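Metallophosphoesterase (Clostridium thermocellum, PDB 4J6O) probably removes 2',3' phosphate groups from the ends of broken RNA as the manganese-binding, calcineurin-like phosphatase domain of the bacterial Pnkp-Hen1 repair system. Local coordinates at residues E120-A123 with E128-E131; K78-M83 with K134-G139. All blocks are in the same frame, centred on the assembly; numbering follows the deposited sequence.

How the contacts relate
Both contacts bring helix 127-138 against a neighbour: contact 1 joins its start to the end of helix 115-122, and contact 2 joins its last turns to helix 73-86, on the same side of the chain's centre. Their centres lie about 12 Å apart, and they meet directly, since Phe129 CE1 is 3.5 Å from Met81 CE. A second approach of the same length, Phe129 CE1 to Lys78 CG, adds to the seam. Along the chain, both halves of contact 1 fall between the two segments of contact 2. The manganese bound by Asp19, His21 and Asp65 is about 14 Å from the side chain of Val80, so contact 2 is packing away from the metal.

Contact 1: residues E120-A123 with E128-E131; sequences EQLA and EFIE
Leu122 reaches helix 127-138 with its CD2 methyl, which stops 4.1 Å from Phe129 CE2, the one close pair between these two side chains. The methyl comes obliquely to the ring, and the two side chains run at about a right angle to each other. Ile130 meets the same leucine nearer its backbone: its CD1 methyl lies 3.8 Å from the carbonyl Leu122 O and 4.3 Å from Leu122 CB. This is van der Waals packing, with 133 Å² buried between the segments over both sides.

Two adjacent residues of 128-131 thus share one leucine. Phe129 holds CG anti to its backbone N (chi1 179°), which carries the ring to the leucine's CD2 branch. In Ile130, chi1 (-63°) directs CG1 anti to the carbonyl carbon, and an unusual chi2 of -146°, away from the staggered values, then swings CD1 to Leu122 O.

Further out, Leu122 and Phe129 both rest on helix 73-86, through Thr74 and through Leu77 and Met81 respectively, while Lys78 forms a cation-pi contact with the Phe129 ring. Gln121, next to the leucine, hydrogen-bonds with Gly70 O through NE2 and Ile73 N through OE1, tying helix 115-122 to the start of helix 73-86. The whole is a pair of consecutive helices, 115-122 and 127-138, joined by a short connection and both packed on helix 73-86 of the calcineurin-like phosphoesterase domain.

Contact 2: residues K78-M83 with K134-G139; sequences KLVMGM and KAFIDG
Met81 lays its CG methylene over one face of the Phe136 ring. CG stands 3.6 Å from the ring centroid and only 13° off the ring normal, which is the geometry of a CH-pi contact. Its distances to the ring atoms are nearly even, from 3.6 Å to Phe136 CG to 4.1 Å to Phe136 CZ, as expected of an atom above the centre. The sulfur adds a Met-aromatic contact from an oblique position: SD is 4.4 Å from the centroid, 36° off the normal. It is displaced to the root of the side chain, 3.7 Å from Phe136 CB. The methionine chain is extended at chi2, and the bend at chi3 turns CE away from the Phe136 ring.

Helix 73-86 belongs to the layer of helices that flanks the central sheets of the calcineurin-like alpha/beta fold, and Phe136 is the residue through which the last turns of helix 127-138 meet it. Chi1 of 173° sets the ring across from the backbone N and projects it between the helices, where the closest CA atoms, those of Met81 and Phe136, are 7.1 Å apart.

Apolar packing at the far end of the ring comes from Val80, whose CG1 methyl lies 4.1 Å from Phe136 CZ, oblique to the ring plane; the two side chains cross at about a right angle. Val80 also touches Leu66, beside the manganese ligand Asp65. On the other helix, Ile137 packs against Leu100 and Leu101 of helix 95-104.

Contact 1: residues E120-A123 with E128-E131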
ATOM      1  N   GLU A 120       9.882 -15.934  -7.094  1.00 34.33           N
ATOM      2  CA  GLU A 120      10.287 -16.419  -8.404  1.00 31.16           C
ATOM      3  C   GLU A 120      10.551 -15.277  -9.382  1.00 35.72           C
ATOM      4  O   GLU A 120      11.411 -15.384 -10.255  1.00 40.47           O
ATOM      5  CB  GLU A 120       9.275 -17.407  -8.955  1.00 45.81           C
ATOM      6  CG  GLU A 120       7.993 -16.813  -9.421  1.00 69.16           C
ATOM      7  CD  GLU A 120       6.959 -17.883  -9.731  1.00 85.80           C
ATOM      8  OE1 GLU A 120       7.110 -19.031  -9.248  1.00102.89           O
ATOM      9  OE2 GLU A 120       5.992 -17.581 -10.464  1.00100.91           O
ATOM     10  N   GLN A 121       9.857 -14.164  -9.189  1.00 36.67           N
ATOM     11  CA  GLN A 121      10.134 -12.975  -9.977  1.00 31.99           C
ATOM     12  C   GLN A 121      11.409 -12.250  -9.518  1.00 39.20           C
ATOM     13  O   GLN A 121      12.175 -11.730 -10.332  1.00 38.12           O
ATOM     14  CB  GLN A 121       8.903 -12.063 -10.006  1.00 28.46           C
ATOM     15  CG  GLN A 121       7.731 -12.734 -10.766  1.00 29.43           C
ATOM     16  CD  GLN A 121       6.459 -11.895 -10.704  1.00 29.95           C
ATOM     17  OE1 GLN A 121       6.540 -10.683 -10.680  1.00 30.62           O
ATOM     18  NE2 GLN A 121       5.283 -12.557 -10.606  1.00 32.16           N
ATOM     19  N   LEU A 122      11.640 -12.204  -8.213  1.00 44.15           N
ATOM     20  CA  LEU A 122      12.842 -11.571  -7.682  1.00 40.83           C
ATOM     21  C   LEU A 122      14.101 -12.331  -8.098  1.00 41.16           C
ATOM     22  O   LEU A 122      15.163 -11.735  -8.321  1.00 41.00           O
ATOM     23  CB  LEU A 122      12.784 -11.490  -6.151  1.00 39.37           C
ATOM     24  CG  LEU A 122      12.128 -10.230  -5.591  1.00 39.34           C
ATOM     25  CD1 LEU A 122      12.291 -10.247  -4.094  1.00 52.92           C
ATOM     26  CD2 LEU A 122      12.719  -8.960  -6.174  1.00 41.56           C
ATOM     27  N   ALA A 123      13.964 -13.648  -8.193  1.00 36.80           N
ATOM     28  CA  ALA A 123      15.060 -14.536  -8.551  1.00 45.94           C
ATOM     29  C   ALA A 123      15.700 -14.156  -9.878  1.00 63.61           C
ATOM     30  O   ALA A 123      16.886 -14.386 -10.091  1.00 47.56           O
ATOM     31  CB  ALA A 123      14.569 -15.963  -8.601  1.00 61.02           C
ATOM     32  N   GLU A 128      22.272  -6.691  -6.145  1.00 45.07           N
ATOM     33  CA  GLU A 128      22.246  -5.301  -5.709  1.00 83.82           C
ATOM     34  C   GLU A 128      20.808  -4.745  -5.716  1.00 82.24           C
ATOM     35  O   GLU A 128      20.466  -3.924  -4.876  1.00 46.46           O
ATOM     36  CB  GLU A 128      23.191  -4.413  -6.533  1.00 83.56           C
ATOM     37  CG  GLU A 128      22.848  -4.293  -8.017  1.00 66.13           C
ATOM     38  CD  GLU A 128      23.600  -5.299  -8.897  1.00 96.96           C
ATOM     39  OE1 GLU A 128      23.733  -5.037 -10.116  1.00 88.22           O
ATOM     40  OE2 GLU A 128      24.051  -6.347  -8.379  1.00 66.56           O
ATOM     41  N   PHE A 129      19.976  -5.197  -6.652  1.00 44.13           N
ATOM     42  CA  PHE A 129      18.569  -4.803  -6.637  1.00 50.09           C
ATOM     43  C   PHE A 129      17.838  -5.427  -5.465  1.00 55.80           C
ATOM     44  O   PHE A 129      16.976  -4.807  -4.853  1.00 39.91           O
ATOM     45  CB  PHE A 129      17.842  -5.185  -7.919  1.00 40.36           C
ATOM     46  CG  PHE A 129      16.380  -4.815  -7.912  1.00 40.22           C
ATOM     47  CD1 PHE A 129      15.994  -3.490  -7.938  1.00 39.52           C
ATOM     48  CD2 PHE A 129      15.392  -5.804  -7.892  1.00 49.21           C
ATOM     49  CE1 PHE A 129      14.632  -3.139  -7.935  1.00 36.31           C
ATOM     50  CE2 PHE A 129      14.028  -5.461  -7.889  1.00 40.00           C
ATOM     51  CZ  PHE A 129      13.653  -4.135  -7.907  1.00 42.31           C
ATOM     52  N   ILE A 130      18.165  -6.666  -5.153  1.00 42.95           N
ATOM     53  CA  ILE A 130      17.542  -7.311  -4.018  1.00 49.75           C
ATOM     54  C   ILE A 130      17.888  -6.573  -2.724  1.00 61.34           C
ATOM     55  O   ILE A 130      17.045  -6.386  -1.857  1.00 38.76           O
ATOM     56  CB  ILE A 130      17.908  -8.797  -3.979  1.00 49.60           C
ATOM     57  CG1 ILE A 130      17.351  -9.457  -5.244  1.00 53.73           C
ATOM     58  CG2 ILE A 130      17.358  -9.452  -2.739  1.00 55.68           C
ATOM     59  CD1 ILE A 130      16.886 -10.876  -5.060  1.00 66.16           C
ATOM     60  N   GLU A 131      19.114  -6.096  -2.615  1.00 60.22           N
ATOM     61  CA  GLU A 131      19.491  -5.328  -1.433  1.00 47.15           C
ATOM     62  C   GLU A 131      18.799  -3.961  -1.405  1.00 41.18           C
ATOM     63  O   GLU A 131      18.463  -3.435  -0.341  1.00 39.17           O
ATOM     64  CB  GLU A 131      21.020  -5.172  -1.344  1.00 58.50           C
TER

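Contact 2: residues K78-M83 with K134-G139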
ATOM      1  N   LYS A  78      10.392  -1.480  -8.877  1.00 29.57           N
ATOM      2  CA  LYS A  78      11.315  -0.496  -9.467  1.00 29.99           C
ATOM      3  C   LYS A  78      10.636   0.857  -9.619  1.00 30.80           C
ATOM      4  O   LYS A  78      11.232   1.899  -9.393  1.00 31.94           O
ATOM      5  CB  LYS A  78      11.789  -0.991 -10.834  1.00 34.01           C
ATOM      6  CG  LYS A  78      12.693  -2.194 -10.736  1.00 32.12           C
ATOM      7  CD  LYS A  78      12.957  -2.813 -12.077  1.00 37.27           C
ATOM      8  CE  LYS A  78      13.593  -4.170 -11.906  1.00 38.76           C
ATOM      9  NZ  LYS A  78      14.026  -4.644 -13.204  1.00 39.12           N
ATOM     10  N   LEU A  79       9.394   0.831 -10.073  1.00 27.30           N
ATOM     11  CA  LEU A  79       8.660   2.062 -10.302  1.00 26.49           C
ATOM     12  C   LEU A  79       8.454   2.781  -8.975  1.00 26.46           C
ATOM     13  O   LEU A  79       8.750   3.958  -8.862  1.00 29.00           O
ATOM     14  CB  LEU A  79       7.331   1.791 -11.026  1.00 26.82           C
ATOM     15  CG  LEU A  79       6.470   3.030 -11.232  1.00 29.75           C
ATOM     16  CD1 LEU A  79       7.147   3.870 -12.313  1.00 28.27           C
ATOM     17  CD2 LEU A  79       5.033   2.650 -11.675  1.00 30.74           C
ATOM     18  N   VAL A  80       7.919   2.082  -7.969  1.00 23.96           N
ATOM     19  CA  VAL A  80       7.616   2.731  -6.701  1.00 23.75           C
ATOM     20  C   VAL A  80       8.866   3.241  -5.954  1.00 24.09           C
ATOM     21  O   VAL A  80       8.890   4.374  -5.437  1.00 25.37           O
ATOM     22  CB  VAL A  80       6.820   1.772  -5.773  1.00 23.72           C
ATOM     23  CG1 VAL A  80       6.609   2.419  -4.429  1.00 24.10           C
ATOM     24  CG2 VAL A  80       5.511   1.462  -6.444  1.00 22.90           C
ATOM     25  N   MET A  81       9.915   2.423  -5.967  1.00 26.26           N
ATOM     26  CA  MET A  81      11.167   2.860  -5.348  1.00 25.88           C
ATOM     27  C   MET A  81      11.772   4.128  -5.979  1.00 29.10           C
ATOM     28  O   MET A  81      12.246   5.030  -5.274  1.00 33.13           O
ATOM     29  CB  MET A  81      12.168   1.718  -5.384  1.00 26.85           C
ATOM     30  CG  MET A  81      11.738   0.659  -4.423  1.00 30.35           C
ATOM     31  SD  MET A  81      13.027  -0.533  -4.247  1.00 53.38           S
ATOM     32  CE  MET A  81      12.630  -1.454  -5.627  1.00 31.95           C
ATOM     33  N   GLY A  82      11.721   4.201  -7.309  1.00 34.55           N
ATOM     34  CA  GLY A  82      12.126   5.408  -8.007  1.00 29.22           C
ATOM     35  C   GLY A  82      11.291   6.642  -7.672  1.00 35.95           C
ATOM     36  O   GLY A  82      11.785   7.764  -7.665  1.00 35.79           O
ATOM     37  N   MET A  83       9.997   6.443  -7.443  1.00 27.12           N
ATOM     38  CA  MET A  83       9.107   7.531  -7.124  1.00 26.19           C
ATOM     39  C   MET A  83       9.385   8.061  -5.755  1.00 32.80           C
ATOM     40  O   MET A  83       9.332   9.265  -5.531  1.00 29.05           O
ATOM     41  CB  MET A  83       7.644   7.063  -7.261  1.00 27.90           C
ATOM     42  CG  MET A  83       7.297   6.807  -8.721  1.00 23.34           C
ATOM     43  SD  MET A  83       5.595   6.232  -8.955  1.00 25.62           S
ATOM     44  CE  MET A  83       4.720   7.648  -8.549  1.00 23.79           C
ATOM     45  N   LYS A 134      15.350  -4.513   0.058  1.00 34.42           N
ATOM     46  CA  LYS A 134      15.431  -4.691   1.512  1.00 34.18           C
ATOM     47  C   LYS A 134      15.573  -3.368   2.219  1.00 37.89           C
ATOM     48  O   LYS A 134      14.883  -3.098   3.203  1.00 35.98           O
ATOM     49  CB  LYS A 134      16.610  -5.609   1.870  1.00 34.33           C
ATOM     50  CG  LYS A 134      16.404  -7.039   1.351  1.00 33.42           C
ATOM     51  CD  LYS A 134      17.640  -7.947   1.615  1.00 36.26           C
ATOM     52  CE  LYS A 134      17.814  -8.333   3.075  1.00 55.88           C
ATOM     53  NZ  LYS A 134      19.128  -9.053   3.268  1.00 47.49           N
ATOM     54  N   ALA A 135      16.439  -2.513   1.688  1.00 34.39           N
ATOM     55  CA  ALA A 135      16.664  -1.205   2.280  1.00 45.50           C
ATOM     56  C   ALA A 135      15.404  -0.358   2.160  1.00 34.43           C
ATOM     57  O   ALA A 135      15.027   0.349   3.088  1.00 33.47           O
ATOM     58  CB  ALA A 135      17.830  -0.521   1.604  1.00 47.52           C
ATOM     59  N   PHE A 136      14.738  -0.464   1.014  1.00 33.47           N
ATOM     60  CA  PHE A 136      13.519   0.271   0.804  1.00 32.20           C
ATOM     61  C   PHE A 136      12.425  -0.135   1.782  1.00 35.02           C
ATOM     62  O   PHE A 136      11.756   0.718   2.349  1.00 29.81           O
ATOM     63  CB  PHE A 136      13.012   0.066  -0.613  1.00 29.35           C
ATOM     64  CG  PHE A 136      11.671   0.656  -0.852  1.00 27.84           C
ATOM     65  CD1 PHE A 136      11.532   2.030  -0.911  1.00 34.33           C
ATOM     66  CD2 PHE A 136      10.563  -0.150  -1.102  1.00 31.39           C
ATOM     67  CE1 PHE A 136      10.312   2.605  -1.173  1.00 33.35           C
ATOM     68  CE2 PHE A 136       9.336   0.421  -1.354  1.00 25.54           C
ATOM     69  CZ  PHE A 136       9.207   1.789  -1.376  1.00 35.74           C
ATOM     70  N   ILE A 137      12.229  -1.431   1.976  1.00 29.72           N
ATOM     71  CA  ILE A 137      11.120  -1.846   2.780  1.00 29.09           C
ATOM     72  C   ILE A 137      11.412  -1.571   4.228  1.00 24.50           C
ATOM     73  O   ILE A 137      10.522  -1.263   5.014  1.00 28.24           O
ATOM     74  CB  ILE A 137      10.792  -3.330   2.552  1.00 25.70           C
ATOM     75  CG1 ILE A 137      10.297  -3.528   1.114  1.00 28.74           C
ATOM     76  CG2 ILE A 137       9.731  -3.794   3.480  1.00 25.26           C
ATOM     77  CD1 ILE A 137      10.001  -4.992   0.827  1.00 31.15           C
ATOM     78  N   ASP A 138      12.693  -1.711   4.594  1.00 30.65           N
ATOM     79  CA  ASP A 138      13.095  -1.476   5.960  1.00 28.06           C
ATOM     80  C   ASP A 138      12.920  -0.029   6.385  1.00 29.35           C
ATOM     81  O   ASP A 138      12.757   0.265   7.556  1.00 37.89           O
ATOM     82  CB  ASP A 138      14.545  -1.918   6.152  1.00 40.01           C
ATOM     83  CG  ASP A 138      14.939  -1.979   7.617  1.00 67.55           C
ATOM     84  OD1 ASP A 138      14.407  -2.874   8.306  1.00 42.92           O
ATOM     85  OD2 ASP A 138      15.759  -1.141   8.072  1.00 47.30           O
ATOM     86  N   GLY A 139      12.934   0.891   5.435  1.00 32.68           N
ATOM     87  CA  GLY A 139      12.784   2.281   5.825  1.00 34.95           C
ATOM     88  C   GLY A 139      11.359   2.787   5.780  1.00 41.58           C
ATOM     89  O   GLY A 139      11.101   3.962   6.078  1.00 35.40           O
TER